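Local coordinates for protein probable hydrolase (Pseudomonas aeruginosa, PDB 3OM8) that is a probable hydrolase of the alpha/beta-hydrolase fold that may act as a 3-oxoadipate enol-lactonase, at residues Leu29-Asn34 with Arg55-Asp60; Gln116-Leu121 with Ile207-Leu212; Ser33-Thr38 with Gly99-Gly104. All blocks are in the same frame, centred on the assembly; numbering follows the deposited sequence.

Contact 1. Residues Leu29-Asn34 with Arg55-Asp60; sequences LLALSN and RVLRYD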
ATOM      1  N   LEU B  29      25.568   1.475  10.800  1.00 52.77           N
ATOM      2  CA  LEU B  29      24.812   2.206  11.823  1.00 51.65           C
ATOM      3  C   LEU B  29      23.379   2.460  11.384  1.00 53.49           C
ATOM      4  O   LEU B  29      23.132   2.973  10.289  1.00 53.02           O
ATOM      5  CB  LEU B  29      25.507   3.534  12.157  1.00 44.56           C
ATOM      6  CG  LEU B  29      25.273   4.274  13.498  1.00 56.32           C
ATOM      7  CD1 LEU B  29      23.913   4.903  13.556  1.00 55.52           C
ATOM      8  CD2 LEU B  29      25.484   3.374  14.699  1.00 56.63           C
ATOM      9  N   LEU B  30      22.437   2.077  12.239  1.00 51.24           N
ATOM     10  CA  LEU B  30      21.028   2.404  12.041  1.00 49.22           C
ATOM     11  C   LEU B  30      20.519   3.230  13.222  1.00 52.25           C
ATOM     12  O   LEU B  30      20.532   2.761  14.364  1.00 50.57           O
ATOM     13  CB  LEU B  30      20.192   1.132  11.897  1.00 48.30           C
ATOM     14  CG  LEU B  30      18.678   1.351  11.965  1.00 46.31           C
ATOM     15  CD1 LEU B  30      18.212   2.285  10.854  1.00 40.73           C
ATOM     16  CD2 LEU B  30      17.938   0.038  11.899  1.00 39.43           C
ATOM     17  N   ALA B  31      20.080   4.459  12.944  1.00 53.46           N
ATOM     18  CA  ALA B  31      19.561   5.354  13.980  1.00 48.73           C
ATOM     19  C   ALA B  31      18.039   5.346  14.015  1.00 48.91           C
ATOM     20  O   ALA B  31      17.385   5.447  12.978  1.00 50.46           O
ATOM     21  CB  ALA B  31      20.082   6.775  13.779  1.00 48.84           C
ATOM     22  N   LEU B  32      17.484   5.216  15.216  1.00 48.66           N
ATOM     23  CA  LEU B  32      16.038   5.229  15.421  1.00 49.02           C
ATOM     24  C   LEU B  32      15.619   6.520  16.111  1.00 50.79           C
ATOM     25  O   LEU B  32      16.289   6.972  17.038  1.00 52.12           O
ATOM     26  CB  LEU B  32      15.619   4.036  16.281  1.00 46.21           C
ATOM     27  CG  LEU B  32      16.155   2.697  15.760  1.00 43.96           C
ATOM     28  CD1 LEU B  32      15.575   1.536  16.545  1.00 43.47           C
ATOM     29  CD2 LEU B  32      15.825   2.571  14.301  1.00 45.92           C
ATOM     30  N   SER B  33      14.514   7.111  15.664  1.00 50.96           N
ATOM     31  CA  SER B  33      13.968   8.302  16.309  1.00 54.39           C
ATOM     32  C   SER B  33      12.504   8.072  16.694  1.00 56.46           C
ATOM     33  O   SER B  33      11.725   7.551  15.891  1.00 57.63           O
ATOM     34  CB  SER B  33      14.118   9.527  15.407  1.00 54.80           C
ATOM     35  OG  SER B  33      13.577  10.676  16.016  1.00 63.61           O
ATOM     36  N   ASN B  34      12.144   8.467  17.916  1.00 50.23           N
ATOM     37  CA  ASN B  34      10.899   8.026  18.547  1.00 48.58           C
ATOM     38  C   ASN B  34       9.664   8.866  18.224  1.00 49.59           C
ATOM     39  O   ASN B  34       9.763   9.941  17.650  1.00 46.26           O
ATOM     40  CB  ASN B  34      11.065   7.962  20.068  1.00 48.52           C
ATOM     41  CG  ASN B  34      12.396   7.377  20.493  1.00 51.09           C
ATOM     42  OD1 ASN B  34      12.872   6.409  19.921  1.00 52.61           O
ATOM     43  ND2 ASN B  34      13.000   7.966  21.519  1.00 56.04           N
ATOM     44  N   ARG B  55      24.378  -1.891  13.802  1.00 59.10           N
ATOM     45  CA  ARG B  55      24.606  -1.231  15.074  0.53 55.05           C
ATOM     46  C   ARG B  55      23.478  -0.231  15.227  1.00 56.79           C
ATOM     47  O   ARG B  55      23.315   0.658  14.391  1.00 61.43           O
ATOM     48  CB  ARG B  55      25.941  -0.500  15.062  0.53 54.41           C
ATOM     49  CG  ARG B  55      26.445  -0.105  16.431  0.53 47.80           C
ATOM     50  CD  ARG B  55      27.694   0.721  16.301  0.53 47.59           C
ATOM     51  NE  ARG B  55      28.402   0.834  17.571  0.53 54.29           N
ATOM     52  CZ  ARG B  55      29.367   1.715  17.800  0.53 57.46           C
ATOM     53  NH1 ARG B  55      29.967   1.749  18.980  0.53 61.31           N
ATOM     54  NH2 ARG B  55      29.724   2.562  16.843  0.53 59.68           N
ATOM     55  N   VAL B  56      22.686  -0.386  16.283  1.00 55.11           N
ATOM     56  CA  VAL B  56      21.507   0.461  16.472  1.00 50.46           C
ATOM     57  C   VAL B  56      21.732   1.620  17.452  1.00 53.54           C
ATOM     58  O   VAL B  56      21.967   1.410  18.645  1.00 51.13           O
ATOM     59  CB  VAL B  56      20.290  -0.375  16.917  1.00 46.58           C
ATOM     60  CG1 VAL B  56      19.070   0.513  17.135  1.00 44.44           C
ATOM     61  CG2 VAL B  56      19.990  -1.442  15.881  1.00 47.00           C
ATOM     62  N   LEU B  57      21.664   2.842  16.932  1.00 57.18           N
ATOM     63  CA  LEU B  57      21.703   4.040  17.762  1.00 53.26           C
ATOM     64  C   LEU B  57      20.289   4.446  18.131  1.00 50.26           C
ATOM     65  O   LEU B  57      19.469   4.690  17.247  1.00 54.17           O
ATOM     66  CB  LEU B  57      22.369   5.198  17.020  1.00 53.10           C
ATOM     67  CG  LEU B  57      22.196   6.584  17.667  1.00 44.91           C
ATOM     68  CD1 LEU B  57      23.061   6.702  18.903  1.00 45.09           C
ATOM     69  CD2 LEU B  57      22.552   7.679  16.678  1.00 43.75           C
ATOM     70  N   ARG B  58      20.008   4.493  19.433  1.00 45.84           N
ATOM     71  CA  ARG B  58      18.722   4.970  19.952  1.00 42.62           C
ATOM     72  C   ARG B  58      18.946   6.183  20.859  1.00 49.84           C
ATOM     73  O   ARG B  58      19.988   6.289  21.500  1.00 53.93           O
ATOM     74  CB  ARG B  58      18.014   3.869  20.740  1.00 37.55           C
ATOM     75  CG  ARG B  58      17.391   2.773  19.875  1.00 41.50           C
ATOM     76  CD  ARG B  58      16.608   1.809  20.733  1.00 41.45           C
ATOM     77  NE  ARG B  58      17.469   1.064  21.641  1.00 40.06           N
ATOM     78  CZ  ARG B  58      17.027   0.335  22.662  1.00 45.59           C
ATOM     79  NH1 ARG B  58      15.729   0.264  22.917  1.00 41.21           N
ATOM     80  NH2 ARG B  58      17.884  -0.315  23.434  1.00 49.02           N
ATOM     81  N   TYR B  59      17.979   7.097  20.908  1.00 49.07           N
ATOM     82  CA  TYR B  59      18.071   8.247  21.808  1.00 49.95           C
ATOM     83  C   TYR B  59      16.685   8.728  22.244  1.00 53.32           C
ATOM     84  O   TYR B  59      15.688   8.498  21.546  1.00 50.52           O
ATOM     85  CB  TYR B  59      18.845   9.392  21.147  1.00 47.55           C
ATOM     86  CG  TYR B  59      18.068  10.096  20.053  1.00 47.69           C
ATOM     87  CD1 TYR B  59      17.563  11.373  20.251  1.00 48.36           C
ATOM     88  CD2 TYR B  59      17.819   9.477  18.829  1.00 42.58           C
ATOM     89  CE1 TYR B  59      16.850  12.027  19.258  1.00 49.29           C
ATOM     90  CE2 TYR B  59      17.101  10.119  17.831  1.00 39.67           C
ATOM     91  CZ  TYR B  59      16.612  11.394  18.056  1.00 49.34           C
ATOM     92  OH  TYR B  59      15.894  12.060  17.086  1.00 53.82           O
ATOM     93  N   ASP B  60      16.621   9.365  23.412  1.00 46.68           N
ATOM     94  CA  ASP B  60      15.401  10.039  23.841  1.00 47.23           C
ATOM     95  C   ASP B  60      15.427  11.451  23.279  1.00 47.48           C
ATOM     96  O   ASP B  60      16.377  12.201  23.495  1.00 45.72           O
ATOM     97  CB  ASP B  60      15.289  10.051  25.365  1.00 45.89           C
ATOM     98  CG  ASP B  60      14.905   8.696  25.921  1.00 50.06           C
ATOM     99  OD1 ASP B  60      14.377   7.892  25.128  1.00 52.53           O
ATOM    100  OD2 ASP B  60      15.120   8.428  27.129  1.00 44.44           O
TER
HETATM  101  O   HOH W   1      15.572   6.038  19.588  1.00 47.04           O
HETATM  102  O   HOH W   2      14.375   9.791  19.547  1.00 47.55           O
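Leu29-Ala31 and Arg55-Leu57 pair as neighbouring parallel strands, their short axes 25° apart, with Leu30 N hydrogen-bonded to Arg55 O, Leu57 N to Leu30 O and Leu32 N to Leu57 O at 2.7 to 2.9 Å. Leu29, Ala31, Arg55 and Leu57 share one face of the sheet. There Leu29 CD1 rests on Leu57 CB (3.8 Å), while its other branch, CD2, lies against the aliphatic part of Arg55. On the reverse face Leu32 CD1 meets Val56 CG1 at 3.7 Å and runs beside the stem of Arg58.

Beyond Leu32 direct backbone pairing gives way to water-mediated links. One water accepts from Tyr59 N at 2.9 Å and lies within bonding distance of Leu32 O and Asn34 OD1. A second accepts from Asn34 N, donates to Tyr59 O and sits 3.1 Å above the centre of the tyrosine ring. With chi1 at 73°, that ring swings between its own backbone N and carbonyl carbon and back over the waters, which carries Tyr59 OH to 2.9 Å from Ser33 OG. Asn34 ND2 adds a weak, bent hydrogen bond to Tyr59 O, and its OD1 takes the indole N-H of Trp43.

The pair closes the beta-alpha-beta unit built with helix 47-51, whose Leu50 packs on Leu32 and Val56; strands 95-100 and 16-22 flank it.

Contact 2. Residues Gln116-Leu121 with Ile207-Leu212; sequences QRIERL and IERPTL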
ATOM      1  N   GLN B 116      23.749  14.054   2.937  1.00 59.70           N
ATOM      2  CA  GLN B 116      25.052  13.402   2.957  1.00 62.77           C
ATOM      3  C   GLN B 116      25.315  12.594   4.238  1.00 63.48           C
ATOM      4  O   GLN B 116      26.264  11.808   4.296  1.00 66.64           O
ATOM      5  CB  GLN B 116      26.160  14.443   2.754  1.00 67.00           C
ATOM      6  CG  GLN B 116      26.453  15.312   3.980  1.00 70.39           C
ATOM      7  CD  GLN B 116      25.469  16.468   4.169  1.00 71.44           C
ATOM      8  OE1 GLN B 116      24.535  16.653   3.384  1.00 68.31           O
ATOM      9  NE2 GLN B 116      25.688  17.259   5.219  1.00 71.06           N
ATOM     10  N   ARG B 117      24.483  12.795   5.260  1.00 52.16           N
ATOM     11  CA  ARG B 117      24.613  12.067   6.524  1.00 50.81           C
ATOM     12  C   ARG B 117      23.688  10.845   6.573  1.00 60.28           C
ATOM     13  O   ARG B 117      23.777  10.033   7.500  1.00 61.96           O
ATOM     14  CB  ARG B 117      24.290  12.979   7.718  1.00 54.18           C
ATOM     15  CG  ARG B 117      25.040  14.321   7.770  1.00 55.47           C
ATOM     16  CD  ARG B 117      26.550  14.152   7.865  1.00 54.51           C
ATOM     17  NE  ARG B 117      26.973  13.409   9.049  1.00 54.80           N
ATOM     18  CZ  ARG B 117      27.343  13.973  10.193  1.00 62.18           C
ATOM     19  NH1 ARG B 117      27.328  15.295  10.317  1.00 63.99           N
ATOM     20  NH2 ARG B 117      27.715  13.215  11.217  1.00 61.67           N
ATOM     21  N   ILE B 118      22.800  10.724   5.581  1.00 52.18           N
ATOM     22  CA  ILE B 118      21.795   9.661   5.557  1.00 53.30           C
ATOM     23  C   ILE B 118      22.023   8.635   4.433  1.00 58.88           C
ATOM     24  O   ILE B 118      22.194   8.996   3.263  1.00 58.31           O
ATOM     25  CB  ILE B 118      20.363  10.227   5.388  1.00 52.08           C
ATOM     26  CG1 ILE B 118      20.022  11.231   6.487  1.00 56.07           C
ATOM     27  CG2 ILE B 118      19.350   9.093   5.364  1.00 51.44           C
ATOM     28  CD1 ILE B 118      20.036  10.660   7.900  1.00 56.94           C
ATOM     29  N   GLU B 119      22.019   7.355   4.795  1.00 60.58           N
ATOM     30  CA  GLU B 119      22.091   6.276   3.808  1.00 60.85           C
ATOM     31  C   GLU B 119      20.687   5.989   3.307  1.00 53.84           C
ATOM     32  O   GLU B 119      20.194   6.659   2.399  1.00 56.76           O
ATOM     33  CB  GLU B 119      22.696   5.011   4.424  1.00 70.53           C
ATOM     34  CG  GLU B 119      24.024   4.569   3.815  1.00 82.20           C
ATOM     35  CD  GLU B 119      23.856   3.951   2.449  1.00 96.60           C
ATOM     36  OE1 GLU B 119      23.287   4.616   1.558  1.00101.88           O
ATOM     37  OE2 GLU B 119      24.291   2.795   2.259  1.00106.13           O
ATOM     38  N   ARG B 120      20.030   5.007   3.916  1.00 43.35           N
ATOM     39  CA  ARG B 120      18.643   4.713   3.574  1.00 42.90           C
ATOM     40  C   ARG B 120      17.665   5.241   4.624  1.00 51.49           C
ATOM     41  O   ARG B 120      17.980   5.302   5.818  1.00 51.07           O
ATOM     42  CB  ARG B 120      18.453   3.221   3.325  1.00 46.50           C
ATOM     43  CG  ARG B 120      19.275   2.736   2.131  1.00 48.02           C
ATOM     44  CD  ARG B 120      19.019   1.280   1.761  1.00 46.24           C
ATOM     45  NE  ARG B 120      20.053   0.804   0.844  1.00 49.10           N
ATOM     46  CZ  ARG B 120      20.136  -0.436   0.366  1.00 51.38           C
ATOM     47  NH1 ARG B 120      21.124  -0.751  -0.453  1.00 53.66           N
ATOM     48  NH2 ARG B 120      19.238  -1.357   0.701  1.00 40.73           N
ATOM     49  N   LEU B 121      16.480   5.631   4.171  1.00 50.00           N
ATOM     50  CA  LEU B 121      15.526   6.307   5.037  1.00 48.61           C
ATOM     51  C   LEU B 121      14.218   5.531   5.158  1.00 48.24           C
ATOM     52  O   LEU B 121      13.587   5.186   4.154  1.00 49.44           O
ATOM     53  CB  LEU B 121      15.264   7.719   4.506  1.00 41.84           C
ATOM     54  CG  LEU B 121      14.298   8.655   5.220  1.00 52.97           C
ATOM     55  CD1 LEU B 121      14.859   9.113   6.597  1.00 42.33           C
ATOM     56  CD2 LEU B 121      14.018   9.853   4.311  1.00 49.03           C
ATOM     57  N   ILE B 207      14.112  15.109  -2.253  1.00 61.98           N
ATOM     58  CA  ILE B 207      14.789  14.013  -1.573  1.00 56.97           C
ATOM     59  C   ILE B 207      15.334  12.980  -2.567  1.00 59.86           C
ATOM     60  O   ILE B 207      14.627  12.539  -3.475  1.00 59.54           O
ATOM     61  CB  ILE B 207      13.856  13.339  -0.560  1.00 51.83           C
ATOM     62  CG1 ILE B 207      13.597  14.286   0.609  1.00 52.77           C
ATOM     63  CG2 ILE B 207      14.446  12.016  -0.070  1.00 47.20           C
ATOM     64  CD1 ILE B 207      12.546  13.814   1.572  1.00 51.27           C
ATOM     65  N   GLU B 208      16.601  12.612  -2.393  1.00 61.69           N
ATOM     66  CA  GLU B 208      17.250  11.628  -3.254  1.00 61.12           C
ATOM     67  C   GLU B 208      17.839  10.446  -2.482  1.00 63.26           C
ATOM     68  O   GLU B 208      18.672   9.713  -3.010  1.00 69.70           O
ATOM     69  CB  GLU B 208      18.318  12.284  -4.141  1.00 64.33           C
ATOM     70  CG  GLU B 208      19.237  13.282  -3.437  1.00 72.53           C
ATOM     71  CD  GLU B 208      20.332  12.616  -2.611  1.00 81.38           C
ATOM     72  OE1 GLU B 208      21.406  12.309  -3.169  1.00 83.85           O
ATOM     73  OE2 GLU B 208      20.124  12.415  -1.398  1.00 84.74           O
ATOM     74  N   ARG B 209      17.407  10.265  -1.235  1.00 56.88           N
ATOM     75  CA  ARG B 209      17.750   9.061  -0.485  1.00 56.09           C
ATOM     76  C   ARG B 209      16.702   7.979  -0.770  1.00 55.65           C
ATOM     77  O   ARG B 209      15.517   8.283  -0.944  1.00 51.12           O
ATOM     78  CB  ARG B 209      17.814   9.330   1.030  1.00 53.81           C
ATOM     79  CG  ARG B 209      18.735  10.482   1.469  1.00 57.02           C
ATOM     80  CD  ARG B 209      20.022  10.536   0.651  1.00 62.58           C
ATOM     81  NE  ARG B 209      20.771   9.297   0.757  1.00 69.82           N
ATOM     82  CZ  ARG B 209      21.432   8.724  -0.241  1.00 68.33           C
ATOM     83  NH1 ARG B 209      22.074   7.589  -0.021  1.00 71.54           N
ATOM     84  NH2 ARG B 209      21.464   9.276  -1.449  1.00 63.61           N
ATOM     85  N   PRO B 210      17.134   6.709  -0.822  1.00 49.23           N
ATOM     86  CA  PRO B 210      16.150   5.634  -0.957  1.00 46.63           C
ATOM     87  C   PRO B 210      15.227   5.666   0.242  1.00 48.56           C
ATOM     88  O   PRO B 210      15.706   5.662   1.367  1.00 53.26           O
ATOM     89  CB  PRO B 210      17.006   4.364  -0.920  1.00 43.61           C
ATOM     90  CG  PRO B 210      18.363   4.814  -1.366  1.00 48.93           C
ATOM     91  CD  PRO B 210      18.514   6.199  -0.798  1.00 48.44           C
ATOM     92  N   THR B 211      13.926   5.687  -0.002  1.00 47.30           N
ATOM     93  CA  THR B 211      12.960   5.845   1.063  1.00 50.41           C
ATOM     94  C   THR B 211      11.910   4.743   1.104  1.00 49.75           C
ATOM     95  O   THR B 211      11.265   4.461   0.104  1.00 51.10           O
ATOM     96  CB  THR B 211      12.228   7.187   0.914  1.00 52.42           C
ATOM     97  OG1 THR B 211      13.187   8.250   0.865  1.00 53.12           O
ATOM     98  CG2 THR B 211      11.279   7.398   2.073  1.00 50.11           C
ATOM     99  N   LEU B 212      11.732   4.138   2.274  1.00 51.60           N
ATOM    100  CA  LEU B 212      10.596   3.260   2.529  1.00 45.64           C
ATOM    101  C   LEU B 212       9.609   3.972   3.456  1.00 55.09           C
ATOM    102  O   LEU B 212      10.003   4.508   4.489  1.00 52.70           O
ATOM    103  CB  LEU B 212      11.051   1.962   3.189  1.00 40.17           C
ATOM    104  CG  LEU B 212       9.933   1.080   3.746  1.00 48.68           C
ATOM    105  CD1 LEU B 212       9.050   0.556   2.606  1.00 50.55           C
ATOM    106  CD2 LEU B 212      10.501  -0.094   4.544  1.00 45.94           C
TER
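Arg209 reaches across to two successive carbonyls of the other segment. Its NE donates to Ile118 O at 2.9 Å, approaching from above the carbonyl plane, and weakly to Glu119 O, which also takes a weak bond from NH1. The side chain is folded, with chi2 at -39° and chi3 at -59°, which curls the guanidinium back over Pro210, whose CD lies 3.8 Å above the centre of the guanidinium plane. At the edge of the guanidinium, Glu119 OE1 forms a salt bridge to NH1 (3.6 Å), the two planar groups turned 32° apart. Glu208, in the same segment as Arg209, makes a salt bridge from OE2 to Arg209 NH2 at 3.4 Å with weak hydrogen bonds, so the three residues form a network. The two carboxylates probably offset the nearby like charges of Arg209 and Arg94.

Further along, the backbones join directly: Leu121 N donates to Pro210 O at 2.9 Å, and Leu212 N to Leu121 O at 2.8 Å. Leu121 and Thr211 lie alongside each other, CD2 being 3.9 Å from OG1, and that hydroxyl donates to Arg209 O. Arg120 lays CG across the ring of Pro210 at about a right angle.

In the next shell, Arg120 NH2 bonds Phe263 O of its own chain and Ala205 O of the second subunit, linking this corner of the chain to a neighbouring subunit. Ile118 and Leu121 pack on helix 102-113. Here strand 211-216 starts pairing beside strand 118-124, the parallel neighbour relation of the central sheet in the alpha/beta hydrolase fold.

Contact 3. Residues Ser33-Thr38 with Gly99-Gly104; sequences SNSIGT and GLSLGG. With EDO (1,2-ethanediol), chain F.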
ATOM      1  N   SER B  33      14.514   7.111  15.664  1.00 50.96           N
ATOM      2  CA  SER B  33      13.968   8.302  16.309  1.00 54.39           C
ATOM      3  C   SER B  33      12.504   8.072  16.694  1.00 56.46           C
ATOM      4  O   SER B  33      11.725   7.551  15.891  1.00 57.63           O
ATOM      5  CB  SER B  33      14.118   9.527  15.407  1.00 54.80           C
ATOM      6  OG  SER B  33      13.577  10.676  16.016  1.00 63.61           O
ATOM      7  N   ASN B  34      12.144   8.467  17.916  1.00 50.23           N
ATOM      8  CA  ASN B  34      10.899   8.026  18.547  1.00 48.58           C
ATOM      9  C   ASN B  34       9.664   8.866  18.224  1.00 49.59           C
ATOM     10  O   ASN B  34       9.763   9.941  17.650  1.00 46.26           O
ATOM     11  CB  ASN B  34      11.065   7.962  20.068  1.00 48.52           C
ATOM     12  CG  ASN B  34      12.396   7.377  20.493  1.00 51.09           C
ATOM     13  OD1 ASN B  34      12.872   6.409  19.921  1.00 52.61           O
ATOM     14  ND2 ASN B  34      13.000   7.966  21.519  1.00 56.04           N
ATOM     15  N   SER B  35       8.497   8.357  18.605  1.00 46.74           N
ATOM     16  CA  SER B  35       7.270   9.139  18.556  1.00 43.64           C
ATOM     17  C   SER B  35       7.313  10.182  19.669  1.00 49.22           C
ATOM     18  O   SER B  35       8.029  10.025  20.662  1.00 50.46           O
ATOM     19  CB  SER B  35       6.057   8.239  18.781  1.00 43.31           C
ATOM     20  OG  SER B  35       4.871   8.992  19.014  1.00 46.70           O
ATOM     21  N   ILE B  36       6.538  11.242  19.506  1.00 50.81           N
ATOM     22  CA  ILE B  36       6.327  12.192  20.597  1.00 50.88           C
ATOM     23  C   ILE B  36       5.752  11.397  21.767  1.00 50.46           C
ATOM     24  O   ILE B  36       5.026  10.421  21.562  1.00 49.49           O
ATOM     25  CB  ILE B  36       5.321  13.273  20.175  1.00 48.52           C
ATOM     26  CG1 ILE B  36       5.294  14.430  21.154  1.00 56.06           C
ATOM     27  CG2 ILE B  36       3.916  12.666  20.049  1.00 53.32           C
ATOM     28  CD1 ILE B  36       4.202  15.416  20.826  1.00 60.70           C
ATOM     29  N   GLY B  37       6.080  11.790  22.991  1.00 45.63           N
ATOM     30  CA  GLY B  37       5.492  11.148  24.155  1.00 42.32           C
ATOM     31  C   GLY B  37       6.046   9.777  24.504  1.00 46.00           C
ATOM     32  O   GLY B  37       5.509   9.107  25.382  1.00 49.10           O
ATOM     33  N   THR B  38       7.110   9.345  23.830  1.00 39.26           N
ATOM     34  CA  THR B  38       7.684   8.043  24.145  1.00 44.73           C
ATOM     35  C   THR B  38       9.167   8.150  24.446  1.00 48.89           C
ATOM     36  O   THR B  38       9.748   9.234  24.374  1.00 49.04           O
ATOM     37  CB  THR B  38       7.494   6.996  23.001  1.00 49.83           C
ATOM     38  OG1 THR B  38       8.317   7.349  21.882  1.00 39.90           O
ATOM     39  CG2 THR B  38       6.027   6.892  22.572  1.00 48.32           C
ATOM     40  N   GLY B  99      12.579   6.654  11.540  1.00 51.55           N
ATOM     41  CA  GLY B  99      11.843   7.519  12.449  1.00 53.96           C
ATOM     42  C   GLY B  99      10.360   7.225  12.387  1.00 52.42           C
ATOM     43  O   GLY B  99       9.797   7.097  11.301  1.00 49.66           O
ATOM     44  N   LEU B 100       9.730   7.099  13.550  1.00 45.96           N
ATOM     45  CA  LEU B 100       8.293   6.875  13.614  1.00 44.99           C
ATOM     46  C   LEU B 100       7.566   8.138  14.092  1.00 50.34           C
ATOM     47  O   LEU B 100       7.937   8.735  15.103  1.00 54.84           O
ATOM     48  CB  LEU B 100       7.970   5.685  14.519  1.00 43.81           C
ATOM     49  CG  LEU B 100       6.513   5.207  14.535  1.00 43.15           C
ATOM     50  CD1 LEU B 100       6.440   3.686  14.448  1.00 46.20           C
ATOM     51  CD2 LEU B 100       5.801   5.691  15.767  1.00 51.65           C
ATOM     52  N   SER B 101       6.540   8.546  13.349  1.00 48.05           N
ATOM     53  CA  SER B 101       5.790   9.758  13.660  1.00 51.40           C
ATOM     54  C   SER B 101       6.692  11.005  13.699  1.00 50.96           C
ATOM     55  O   SER B 101       7.300  11.357  12.681  1.00 44.07           O
ATOM     56  CB  SER B 101       5.016   9.592  14.968  1.00 51.35           C
ATOM     57  OG  SER B 101       3.836  10.363  14.932  1.00 55.55           O
ATOM     58  N   LEU B 102       6.777  11.676  14.855  1.00 45.23           N
ATOM     59  CA  LEU B 102       7.667  12.837  14.975  1.00 44.77           C
ATOM     60  C   LEU B 102       9.070  12.480  14.479  1.00 44.91           C
ATOM     61  O   LEU B 102       9.677  13.231  13.714  1.00 44.83           O
ATOM     62  CB  LEU B 102       7.726  13.377  16.417  1.00 45.71           C
ATOM     63  CG  LEU B 102       8.701  14.543  16.675  1.00 49.75           C
ATOM     64  CD1 LEU B 102       8.410  15.755  15.779  1.00 45.11           C
ATOM     65  CD2 LEU B 102       8.716  14.968  18.147  1.00 49.85           C
ATOM     66  N   GLY B 103       9.571  11.319  14.894  1.00 45.19           N
ATOM     67  CA  GLY B 103      10.851  10.829  14.401  1.00 40.70           C
ATOM     68  C   GLY B 103      10.895  10.800  12.874  1.00 47.79           C
ATOM     69  O   GLY B 103      11.939  11.032  12.259  1.00 50.31           O
ATOM     70  N   GLY B 104       9.754  10.516  12.259  1.00 46.43           N
ATOM     71  CA  GLY B 104       9.667  10.456  10.805  1.00 53.70           C
ATOM     72  C   GLY B 104       9.788  11.832  10.169  1.00 53.39           C
ATOM     73  O   GLY B 104      10.311  11.971   9.054  1.00 45.14           O
TER
HETATM   74  C1  EDO F 266       3.666  13.865  15.542  1.00 61.67           C
HETATM   75  O1  EDO F 266       2.232  13.818  15.437  1.00 62.16           O
HETATM   76  C2  EDO F 266       4.110  13.369  16.922  1.00 61.86           C
HETATM   77  O2  EDO F 266       4.692  12.044  16.942  1.00 54.35           O
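Ser33 and Gly103 meet in a close backbone approach: Ser33 OG, whose main polar partner is Tyr59 OH, lies 3.2 Å from Gly103 CA. The absence of side chains at Gly103 and Gly99 allows this closeness and lets the segment turn from strand into helix directly against the end of strand 29-33. Leu100 N donates to Ser33 O at 3.1 Å, a nearly straight bond (165°) that continues the parallel pairing, and Gly103 N adds a weak bond to Asn34 O. Ser101 sits at the apex with positive phi (58°), as in the nucleophile elbow of this fold; the Gly99-Leu100-Ser101-Leu102-Gly103 run fits GxSxG.

The other side is more loosely packed. Ser35 CB touches Leu100 CD2 at 4.0 Å, and Ile36 CB stands 4.3 Å from Leu102 CD2. The loop folds as a type II turn from Ser35 to Thr38. Ser35 turns OG anti to its backbone N (chi1 168°), beside its carbonyl carbon, from where it donates to Ile36 O in the carbonyl plane, on a lone pair; Thr38 OG1 donates to Ser35 O. Phe156, Trp160 and Phe192 of the neighbouring helices pack on the loop side chains.

A 1,2-ethanediol, probably from the crystallisation liquor, bridges the two segments. Its O2 accepts from Ile36 N (3.3 Å) and from Leu102 N (3.0 Å). A third hydrogen bond joins the diol O2 to Ser101 OG at 2.8 Å. Two backbone N-H groups converging on one oxygen beside the serine are consistent with an oxyanion hole. Ser101 OG also has a weak bond to His246 NE2, and their arrangement with Asp219 is consistent with a catalytic triad, so Ser101 is probably the nucleophile.

How the contacts relate
The three contacts sample one mixed sheet at different places along it. Contacts 1 and 3 share Ser33 and Asn34, with centres 11 Å apart: the strand that pairs with 55-60 in contact 1 continues into the loop facing the elbow in contact 3, so Ser33 has both Tyr59 and Gly103 as neighbours. Contact 2 lies further along the sheet, its centre about 17 Å from that of contact 3 and 15 Å from that of contact 1, and touches neither, although strands 118-124 and 95-100 are neighbours. Of the three, contact 3 holds the probable nucleophile, Ser101, and the bound diol; the other two join strands of the framework around it.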